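Local coordinates for protein periplasmic beta-glucosidase (Pseudomonas aeruginosa, PDB 6R5T) that is a family 3 glycoside hydrolase that probably removes terminal, non-reducing beta-D-glucosyl residues from beta-D-glucosides, releasing beta-D-glucose, at residues A8-R13 and S68-P73; A278-V283 and E304-D309; L375-R380 and G419-L424. The protein carries 1 engineered substitution. One frame throughout, in Å; residues are numbered along the deposited sequence.

Interaction 1: A8-R13 and S68-P73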
# COMPACT_ATOMS: atom_id res chain seq x y z
N ALA A 8 -3.19 46.45 12.03
CA ALA A 8 -3.13 46.66 13.49
C ALA A 8 -4.18 47.72 13.88
O ALA A 8 -4.83 47.52 14.91
CB ALA A 8 -1.74 47.09 13.90
N SER A 9 -4.37 48.77 13.10
CA SER A 9 -5.34 49.84 13.43
C SER A 9 -6.73 49.23 13.34
O SER A 9 -7.55 49.44 14.26
CB SER A 9 -5.19 51.04 12.52
OG SER A 9 -6.32 51.94 12.64
N LEU A 10 -7.00 48.46 12.29
CA LEU A 10 -8.33 47.82 12.16
C LEU A 10 -8.56 46.84 13.32
O LEU A 10 -9.66 46.86 13.93
CB LEU A 10 -8.48 47.14 10.81
CG LEU A 10 -9.82 46.43 10.59
CD1 LEU A 10 -11.00 47.34 10.81
CD2 LEU A 10 -9.87 45.97 9.15
N MET A 11 -7.59 45.98 13.64
CA MET A 11 -7.80 44.99 14.72
C MET A 11 -7.97 45.66 16.09
O MET A 11 -8.67 45.08 16.89
CB MET A 11 -6.64 44.00 14.74
CG MET A 11 -6.80 43.08 13.56
SD MET A 11 -5.64 41.75 13.54
CE MET A 11 -6.11 40.82 14.99
N ALA A 12 -7.37 46.82 16.31
CA ALA A 12 -7.53 47.57 17.58
C ALA A 12 -8.98 48.04 17.71
O ALA A 12 -9.37 48.39 18.83
CB ALA A 12 -6.54 48.75 17.67
N ARG A 13 -9.75 48.08 16.64
CA ARG A 13 -11.16 48.53 16.68
C ARG A 13 -12.10 47.36 16.97
O ARG A 13 -13.31 47.57 17.19
CB ARG A 13 -11.55 49.16 15.34
CG ARG A 13 -10.67 50.30 14.87
CD ARG A 13 -11.16 50.90 13.56
NE ARG A 13 -12.46 51.45 13.79
CZ ARG A 13 -13.26 52.01 12.90
NH1 ARG A 13 -12.87 52.12 11.65
NH2 ARG A 13 -14.45 52.43 13.29
N SER A 68 -23.01 46.32 8.38
CA SER A 68 -22.30 45.92 9.62
C SER A 68 -21.63 47.16 10.21
O SER A 68 -21.52 48.19 9.52
CB SER A 68 -21.27 44.81 9.36
OG SER A 68 -20.27 45.24 8.48
N ARG A 69 -21.11 47.03 11.41
CA ARG A 69 -20.45 48.18 12.08
C ARG A 69 -19.17 48.56 11.36
O ARG A 69 -18.99 49.74 11.02
CB ARG A 69 -20.23 47.85 13.53
CG ARG A 69 -19.70 49.03 14.33
CD ARG A 69 -19.38 48.62 15.74
NE ARG A 69 -18.07 47.95 15.86
CZ ARG A 69 -16.92 48.56 16.13
NH1 ARG A 69 -16.85 49.89 16.18
NH2 ARG A 69 -15.83 47.83 16.27
N LEU A 70 -18.27 47.60 11.11
CA LEU A 70 -16.95 47.91 10.49
C LEU A 70 -16.90 47.77 8.96
O LEU A 70 -15.93 48.26 8.39
CB LEU A 70 -15.87 47.04 11.15
CG LEU A 70 -15.59 47.37 12.61
CD1 LEU A 70 -14.60 46.38 13.21
CD2 LEU A 70 -15.07 48.79 12.75
N LYS A 71 -17.90 47.16 8.35
CA LYS A 71 -18.03 47.05 6.88
C LYS A 71 -16.79 46.33 6.31
O LYS A 71 -16.31 46.74 5.27
CB LYS A 71 -18.23 48.45 6.27
CG LYS A 71 -19.45 49.13 6.91
CD LYS A 71 -19.66 50.57 6.60
CE LYS A 71 -20.86 51.13 7.34
NZ LYS A 71 -20.60 51.21 8.79
N ILE A 72 -16.30 45.30 6.99
CA ILE A 72 -15.13 44.53 6.47
C ILE A 72 -15.66 43.70 5.31
O ILE A 72 -16.57 42.90 5.49
CB ILE A 72 -14.50 43.68 7.58
CG1 ILE A 72 -13.93 44.55 8.71
CG2 ILE A 72 -13.44 42.78 6.98
CD1 ILE A 72 -13.49 43.78 9.90
N PRO A 73 -15.06 43.83 4.10
CA PRO A 73 -15.55 43.11 2.94
C PRO A 73 -15.31 41.59 3.04
O PRO A 73 -14.39 41.16 3.75
CB PRO A 73 -14.73 43.62 1.78
CG PRO A 73 -13.46 44.03 2.42
CD PRO A 73 -13.88 44.63 3.77

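Interaction 2: A278-V283 and E304-D309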
# COMPACT_ATOMS: atom_id res chain seq x y z
N ALA A 278 -7.83 22.66 16.74
CA ALA A 278 -7.65 23.24 15.39
C ALA A 278 -7.02 24.64 15.48
O ALA A 278 -6.06 24.93 14.79
CB ALA A 278 -8.96 23.27 14.68
N ILE A 279 -7.54 25.52 16.33
CA ILE A 279 -7.02 26.92 16.31
C ILE A 279 -5.59 26.92 16.86
O ILE A 279 -4.75 27.64 16.31
CB ILE A 279 -7.97 27.92 17.03
CG1 ILE A 279 -7.57 29.32 16.53
CG2 ILE A 279 -7.95 27.71 18.53
CD1 ILE A 279 -8.54 30.43 16.75
N GLN A 280 -5.29 26.11 17.87
CA GLN A 280 -3.93 26.11 18.46
C GLN A 280 -2.94 25.41 17.52
O GLN A 280 -1.74 25.78 17.52
CB GLN A 280 -3.96 25.55 19.87
CG GLN A 280 -4.78 26.45 20.79
CD GLN A 280 -4.31 26.38 22.23
OE1 GLN A 280 -3.98 27.43 22.83
NE2 GLN A 280 -4.33 25.17 22.77
N ALA A 281 -3.41 24.49 16.69
CA ALA A 281 -2.53 23.85 15.70
C ALA A 281 -2.09 24.81 14.61
O ALA A 281 -0.96 24.69 14.13
CB ALA A 281 -3.19 22.62 15.14
N GLY A 282 -2.94 25.77 14.30
CA GLY A 282 -2.65 26.79 13.29
C GLY A 282 -3.68 26.87 12.18
O GLY A 282 -3.34 27.47 11.14
N VAL A 283 -4.90 26.39 12.39
CA VAL A 283 -5.99 26.56 11.39
C VAL A 283 -6.65 27.93 11.62
O VAL A 283 -7.14 28.15 12.75
CB VAL A 283 -7.01 25.44 11.49
CG1 VAL A 283 -8.16 25.70 10.57
CG2 VAL A 283 -6.37 24.09 11.19
N GLU A 304 -8.62 28.29 27.98
CA GLU A 304 -8.22 27.04 27.24
C GLU A 304 -7.49 27.41 25.93
O GLU A 304 -6.76 26.57 25.37
CB GLU A 304 -9.42 26.15 26.94
CG GLU A 304 -10.10 25.64 28.19
CD GLU A 304 -11.33 24.82 27.87
OE1 GLU A 304 -12.43 25.38 27.71
OE2 GLU A 304 -11.16 23.60 27.70
N ILE A 305 -7.68 28.62 25.44
CA ILE A 305 -6.89 29.22 24.32
C ILE A 305 -6.44 30.60 24.76
O ILE A 305 -6.96 31.09 25.81
CB ILE A 305 -7.68 29.26 22.99
CG1 ILE A 305 -8.90 30.17 23.10
CG2 ILE A 305 -8.11 27.87 22.52
CD1 ILE A 305 -9.65 30.45 21.83
N ASP A 306 -5.53 31.19 24.01
CA ASP A 306 -4.96 32.54 24.24
C ASP A 306 -5.60 33.54 23.28
O ASP A 306 -5.97 33.18 22.11
CB ASP A 306 -3.44 32.53 24.04
CG ASP A 306 -2.76 31.52 24.95
OD1 ASP A 306 -3.13 31.48 26.13
OD2 ASP A 306 -1.94 30.73 24.46
N GLN A 307 -5.67 34.80 23.71
CA GLN A 307 -6.10 35.88 22.80
C GLN A 307 -5.24 35.88 21.53
O GLN A 307 -5.78 36.12 20.42
CB GLN A 307 -6.04 37.23 23.52
CG GLN A 307 -6.43 38.42 22.66
CD GLN A 307 -7.91 38.39 22.34
OE1 GLN A 307 -8.73 38.20 23.25
NE2 GLN A 307 -8.27 38.53 21.06
N ALA A 308 -3.94 35.64 21.65
CA ALA A 308 -2.99 35.58 20.51
C ALA A 308 -3.45 34.54 19.45
O ALA A 308 -3.19 34.77 18.26
CB ALA A 308 -1.61 35.28 21.00
N ASP A 309 -4.14 33.47 19.84
CA ASP A 309 -4.65 32.44 18.88
C ASP A 309 -5.73 33.09 17.98
O ASP A 309 -5.69 32.98 16.72
CB ASP A 309 -5.22 31.23 19.62
CG ASP A 309 -4.18 30.44 20.40
OD1 ASP A 309 -3.10 30.23 19.81
OD2 ASP A 309 -4.47 30.03 21.58

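Interaction 3: L375-R380 and G419-L424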
# COMPACT_ATOMS: atom_id res chain seq x y z
N LEU A 375 -6.07 9.23 -39.21
CA LEU A 375 -7.17 8.87 -40.15
C LEU A 375 -7.28 9.92 -41.26
O LEU A 375 -7.01 11.08 -41.06
CB LEU A 375 -8.49 8.81 -39.40
CG LEU A 375 -8.58 7.83 -38.22
CD1 LEU A 375 -9.93 7.92 -37.58
CD2 LEU A 375 -8.26 6.43 -38.64
N LYS A 376 -7.79 9.49 -42.40
CA LYS A 376 -8.22 10.40 -43.48
C LYS A 376 -9.67 10.77 -43.24
O LYS A 376 -10.41 9.91 -42.71
CB LYS A 376 -8.12 9.70 -44.84
CG LYS A 376 -6.72 9.27 -45.23
CD LYS A 376 -6.67 8.92 -46.69
CE LYS A 376 -5.78 7.74 -46.98
NZ LYS A 376 -5.25 7.85 -48.36
N LYS A 377 -10.03 11.99 -43.62
CA LYS A 377 -11.42 12.51 -43.46
C LYS A 377 -12.25 11.98 -44.62
O LYS A 377 -12.61 12.77 -45.50
CB LYS A 377 -11.44 14.03 -43.45
CG LYS A 377 -10.74 14.66 -42.27
CD LYS A 377 -10.85 16.14 -42.24
CE LYS A 377 -10.19 16.69 -41.00
NZ LYS A 377 -10.12 18.17 -41.00
N GLN A 378 -12.57 10.70 -44.61
CA GLN A 378 -13.30 10.06 -45.73
C GLN A 378 -13.86 8.73 -45.26
O GLN A 378 -13.49 8.28 -44.16
CB GLN A 378 -12.37 9.88 -46.93
CG GLN A 378 -11.38 8.76 -46.71
CD GLN A 378 -10.36 8.63 -47.82
OE1 GLN A 378 -10.03 9.60 -48.49
NE2 GLN A 378 -9.84 7.43 -47.97
N GLY A 379 -14.75 8.14 -46.05
CA GLY A 379 -15.30 6.80 -45.82
C GLY A 379 -16.38 6.81 -44.74
O GLY A 379 -17.01 7.83 -44.50
N ARG A 380 -16.56 5.66 -44.10
CA ARG A 380 -17.61 5.40 -43.10
C ARG A 380 -16.93 5.06 -41.79
O ARG A 380 -16.21 4.04 -41.73
CB ARG A 380 -18.50 4.25 -43.58
CG ARG A 380 -19.31 4.62 -44.81
CD ARG A 380 -20.04 3.43 -45.39
NE ARG A 380 -21.22 3.06 -44.63
CZ ARG A 380 -22.37 3.74 -44.63
NH1 ARG A 380 -22.49 4.85 -45.33
NH2 ARG A 380 -23.41 3.34 -43.91
N GLY A 419 -17.33 17.22 -41.74
CA GLY A 419 -18.49 17.85 -42.41
C GLY A 419 -19.21 16.83 -43.27
O GLY A 419 -19.66 15.80 -42.75
N GLU A 420 -19.28 17.05 -44.58
CA GLU A 420 -20.00 16.11 -45.49
C GLU A 420 -19.00 15.19 -46.21
O GLU A 420 -19.44 14.40 -47.07
CB GLU A 420 -20.83 16.85 -46.55
CG GLU A 420 -21.71 17.96 -46.00
CD GLU A 420 -21.06 19.34 -46.02
OE1 GLU A 420 -20.29 19.60 -46.97
OE2 GLU A 420 -21.31 20.13 -45.07
N ARG A 421 -17.71 15.22 -45.86
CA ARG A 421 -16.67 14.44 -46.58
C ARG A 421 -16.61 13.00 -46.08
O ARG A 421 -15.96 12.20 -46.74
CB ARG A 421 -15.35 15.21 -46.50
CG ARG A 421 -15.39 16.46 -47.38
CD ARG A 421 -14.46 17.59 -46.99
NE ARG A 421 -14.91 18.33 -45.81
CZ ARG A 421 -14.26 18.42 -44.65
NH1 ARG A 421 -14.80 19.12 -43.65
NH2 ARG A 421 -13.09 17.82 -44.46
N ALA A 422 -17.19 12.67 -44.91
CA ALA A 422 -17.23 11.28 -44.40
C ALA A 422 -18.55 11.05 -43.69
O ALA A 422 -19.23 12.04 -43.31
CB ALA A 422 -16.07 10.98 -43.46
N THR A 423 -18.92 9.80 -43.53
CA THR A 423 -20.17 9.40 -42.86
C THR A 423 -19.85 8.84 -41.47
O THR A 423 -19.23 7.78 -41.39
CB THR A 423 -20.94 8.36 -43.69
OG1 THR A 423 -21.16 8.94 -44.98
CG2 THR A 423 -22.26 7.99 -43.07
N LEU A 424 -20.44 9.42 -40.44
CA LEU A 424 -20.31 8.84 -39.09
C LEU A 424 -21.52 7.99 -38.77
O LEU A 424 -22.68 8.39 -39.08
CB LEU A 424 -20.20 9.97 -38.08
CG LEU A 424 -19.07 10.96 -38.27
CD1 LEU A 424 -19.08 11.96 -37.13
CD2 LEU A 424 -17.73 10.22 -38.35
O HOH W 1 -11.70 19.83 -42.66
O HOH W 2 -16.03 9.50 -48.18

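Interaction 1: A8-R13 and S68-P73
Arg-13 and Leu-70 meet where helix 2-12 packs against the loop between helix 55-65 and strand 75-78, at the outside of the TIM-barrel domain. Arg-13, which has the largest surface buried here, lays its guanidinium over the leucine. Leu-70 CD2 sits 3.6 Å above the plane and over the middle of the group, and its nearest atom there, Arg-13 CZ, is 3.7 Å away. A bend at chi3 (63°) of an otherwise extended chain turns the flat group onto the methyl. The same CD2 also faces the guanidinium of Arg-69, offset toward its rim, and so is shared by two cationic groups.

Leu-10 carries the apolar part one helical turn back. With its CG anti to the backbone N (chi1 179°), the end of the side chain comes up to the loop and spreads its two methyls: Leu-10 CD1 approaches Leu-70 CD1 at 4.4 Å, and Leu-10 CD2 lies 4.3 Å from Ile-72 CD1. Met-14 and Glu-18, the latter on helix 16-22, also touch Leu-70.

Polar closure comes from Arg-69, whose NE is salt-bridged to Glu-18. Its NH2 donates to Arg-13 O at 2.7 Å, the N-H bent to 131°; Arg-13 O lies near the guanidinium plane of Arg-69, while NH2 is tilted from the carbonyl plane.

Interaction 2: A278-V283 and E304-D309
Ile-279 and Gln-280, on the last turn of helix 271-281, pack against Ile-305 and Asp-309 at the entry to helix 307-323 in the TIM-barrel domain. A Schellman motif ends the first helix: Gly-282 takes positive phi, and Val-283 N bonds back to Ala-278 O.

The two isoleucines cross at about a right angle, touching through their branch methyls, Ile-279 CG2 to Ile-305 CG2 at 4.0 Å. In Ile-279 the longer branch stands opposite the backbone N (chi1 -161°), which carries CD1 to the backbone of the second helix, 3.8 Å from Asp-309 O. Leu-296 and Ile-310 extend this apolar cluster.

Gln-280 lies obliquely over both Ile-305 and Asp-309. Its aliphatic part does the packing: Gln-280 CG is 4.0 Å from Ile-305 CG2 and 3.7 Å from Asp-309 OD2. The chain is extended beyond CG and brings the terminal amide up to the carboxylate of Asp-309, the two flat groups standing nearly perpendicular, 84° apart. At the margin, Glu-304 directs its carboxylate away to a salt bridge with Arg-272, while Arg-312 of the second helix bonds to Ile-279 O and adds a further tie between the helices.

The Asp-309 carboxylate also holds the start of its own helix, accepting from the backbone N of the N-cap residue, Asp-306. Asp-306 N donates almost straight to Asp-309 OD2 at 2.9 Å, meeting it on the anti side, 32° out of the carboxylate plane.

Interaction 3: L375-R380 and G419-L424
The backbones of Arg-380 and Thr-423 pair as a parallel beta bridge, with Thr-423 N donating to Gly-379 O at 2.9 Å in a nearly straight bond (174°), accompanied by two CA-H...O contacts, from Gln-378 CA to Arg-421 O and, at 3.3 Å, from Arg-380 CA to Thr-423 O.

Between these ties Ala-422 CB presses on the opposing backbone, 3.4 Å from Gly-379 O. Water 2 bridges the two backbones beside it, accepting from Gly-379 N and donating to Arg-421 O. Arg-380 and Thr-423 run side by side on one face of the sheet, NH1 of the arginine 3.9 Å from CG2 of the threonine; the far end of Arg-380 is salt-bridged to Asp-469. Lys-377 and Arg-421 likewise point the same way, Lys-377 CD meeting the guanidinium edge at NH2 (3.6 Å). Lys-377 NZ bonds to water 1 at 2.8 Å, and the same NZ forms a salt bridge with Glu-556, probably offsetting the two nearby positive charges.

The arrangement opens the pairing of strand 380-384 with edge strand 423-427, joined through helix 410-418 in a beta-alpha-beta crossover of the C-terminal domain.

Overall arrangement
From the N terminus, interaction 1 comes first, closing a loop from helix 2-12 through the first two barrel strands, 24-26 and 48-50, to the approach to the third, 75-78. Interaction 2 then closes a shorter loop around the last barrel strand, 286-287, and helix 291-301. Interaction 3 follows in the C-terminal domain and brings two neighbouring strands together. The three run in series, neither crossing nor enclosing one another. Interactions 1 and 2 have centres 21 Å apart and are linked by helix 307-323, which begins in interaction 2 and also packs on Met-11 and Ile-72. Interaction 3 lies on the opposite side of the chain's centre, its own centre 66 Å from each of the others.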